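Di-haem cytochrome c peroxidase family protein (Burkholderia thailandensis E264, PDB 6NX0) carries two covalently bound c-type hemes and probably acts as a cytochrome c peroxidase, taking part in electron transfer. Local coordinates at residues 359-364 against 419-424. Sequence-based numbering, arbitrary orientation.
Sequences EPTQWC and RAYRGN. With NO3 (nitrate ion), chain D.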
# COMPACT_ATOMS: atom_id res chain seq x y z
N GLU A 359 20.45 -8.40 -11.81
CA GLU A 359 20.99 -7.14 -11.30
C GLU A 359 20.04 -6.50 -10.28
O GLU A 359 19.58 -5.37 -10.47
CB GLU A 359 21.28 -6.19 -12.45
CG GLU A 359 22.45 -6.68 -13.27
CD GLU A 359 23.68 -6.81 -12.42
OE1 GLU A 359 23.77 -6.10 -11.40
OE2 GLU A 359 24.54 -7.62 -12.77
N PRO A 360 19.78 -7.18 -9.17
CA PRO A 360 18.69 -6.74 -8.28
C PRO A 360 18.92 -5.39 -7.65
O PRO A 360 17.94 -4.73 -7.29
CB PRO A 360 18.63 -7.86 -7.24
CG PRO A 360 19.97 -8.58 -7.34
CD PRO A 360 20.39 -8.46 -8.75
N THR A 361 20.17 -4.93 -7.47
CA THR A 361 20.39 -3.67 -6.77
C THR A 361 20.01 -2.46 -7.63
O THR A 361 19.97 -1.34 -7.10
CB THR A 361 21.84 -3.54 -6.29
OG1 THR A 361 22.72 -3.50 -7.41
CG2 THR A 361 22.21 -4.72 -5.35
N GLN A 362 19.69 -2.66 -8.92
CA GLN A 362 19.17 -1.56 -9.71
C GLN A 362 17.84 -1.09 -9.16
O GLN A 362 17.42 0.04 -9.45
CB GLN A 362 19.01 -1.96 -11.18
CG GLN A 362 17.87 -2.91 -11.42
CD GLN A 362 17.84 -3.47 -12.83
OE1 GLN A 362 18.02 -4.68 -13.05
NE2 GLN A 362 17.57 -2.61 -13.80
N TRP A 363 17.19 -1.93 -8.36
CA TRP A 363 15.87 -1.65 -7.80
C TRP A 363 15.93 -1.16 -6.36
O TRP A 363 14.88 -1.01 -5.74
CB TRP A 363 14.98 -2.90 -7.86
CG TRP A 363 14.84 -3.48 -9.22
CD1 TRP A 363 15.29 -4.71 -9.64
CD2 TRP A 363 14.25 -2.86 -10.36
NE1 TRP A 363 15.00 -4.89 -10.97
CE2 TRP A 363 14.36 -3.77 -11.44
CE3 TRP A 363 13.63 -1.63 -10.57
CZ2 TRP A 363 13.87 -3.48 -12.71
CZ3 TRP A 363 13.15 -1.34 -11.82
CH2 TRP A 363 13.27 -2.25 -12.88
N CYS A 364 17.11 -0.95 -5.80
CA CYS A 364 17.16 -0.38 -4.46
C CYS A 364 16.59 1.03 -4.49
O CYS A 364 16.83 1.80 -5.42
CB CYS A 364 18.59 -0.40 -3.91
SG CYS A 364 19.18 -2.07 -3.42
N ARG A 419 24.52 6.02 -0.13
CA ARG A 419 25.28 6.65 -1.21
C ARG A 419 25.35 5.76 -2.43
O ARG A 419 25.29 6.24 -3.58
CB ARG A 419 26.70 6.98 -0.74
CG ARG A 419 26.80 8.30 -0.00
CD ARG A 419 28.22 8.59 0.45
NE ARG A 419 28.57 7.81 1.63
CZ ARG A 419 29.46 6.82 1.66
NH1 ARG A 419 29.67 6.17 2.80
NH2 ARG A 419 30.16 6.48 0.57
N ALA A 420 25.42 4.44 -2.21
CA ALA A 420 25.55 3.48 -3.30
C ALA A 420 24.36 3.48 -4.25
O ALA A 420 24.51 3.04 -5.38
CB ALA A 420 25.72 2.06 -2.76
N TYR A 421 23.19 3.95 -3.81
CA TYR A 421 21.98 3.85 -4.62
C TYR A 421 21.36 5.21 -4.91
O TYR A 421 20.24 5.25 -5.46
CB TYR A 421 20.95 2.94 -3.94
CG TYR A 421 21.51 1.58 -3.62
CD1 TYR A 421 22.16 0.82 -4.60
CD2 TYR A 421 21.39 1.04 -2.34
CE1 TYR A 421 22.70 -0.42 -4.29
CE2 TYR A 421 21.92 -0.20 -2.04
CZ TYR A 421 22.56 -0.92 -3.02
OH TYR A 421 23.08 -2.17 -2.73
N ARG A 422 22.04 6.31 -4.59
CA ARG A 422 21.45 7.62 -4.86
C ARG A 422 21.14 7.82 -6.35
O ARG A 422 20.17 8.50 -6.69
CB ARG A 422 22.36 8.69 -4.31
CG ARG A 422 22.42 8.55 -2.79
CD ARG A 422 22.39 9.84 -2.03
NE ARG A 422 22.74 9.65 -0.62
CZ ARG A 422 23.80 10.20 -0.02
NH1 ARG A 422 24.64 10.97 -0.70
NH2 ARG A 422 24.01 9.97 1.27
N GLY A 423 21.93 7.23 -7.25
CA GLY A 423 21.66 7.33 -8.68
C GLY A 423 20.42 6.58 -9.15
O GLY A 423 19.99 6.78 -10.29
N ASN A 424 19.86 5.72 -8.31
CA ASN A 424 18.65 5.00 -8.66
C ASN A 424 17.43 5.90 -8.53
O ASN A 424 16.37 5.56 -9.07
CB ASN A 424 18.42 3.80 -7.73
CG ASN A 424 19.34 2.61 -8.02
OD1 ASN A 424 20.16 2.60 -8.93
ND2 ASN A 424 19.19 1.58 -7.18
N NO3 D . 24.32 4.92 -7.61
O1 NO3 D . 25.35 4.39 -8.13
O2 NO3 D . 24.43 5.86 -6.80
O3 NO3 D . 23.19 4.46 -7.88
O HOH W 1 18.55 1.96 -11.34
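ND2 of N424 spends both its N-H groups on backbone carbonyls of the 3-10 turn 360-363 and its exit: ND2 lies 3.0 Å from T361 O and 3.0 Å from C364 O. The bond to C364 O is the straighter (164° at the hydrogen, against 149°), yet both acceptors lie close to the amide plane, so the pair fixes the rotation of the carboxamide. T361 O also accepts from C364 N. A water links OD1, weakly, to Q362 O. Asparagine suits this place because a short side chain ending in a planar carboxamide offers two N-H groups to one carbonyl of the turn and one just after it. Beside it, in these surface loops of the cytochrome c region, C364 lies over one face of the Y421 ring, with CB 3.6 Å and SG 3.7 Å from the centroid: a CH-pi and a sulfur-aromatic contact. With SG anti to the carbonyl carbon (chi1 -73°), sulfur and CB share that face; the disulfide to C349 probably helps restrain the sulfur there. A420 CB lies over the opposite face, while T361 CG2 meets Y421 OH at 3.8 Å. Two directional bonds thus position the amide, and the polarisable sulfur probably adds a less directional, dispersive attraction.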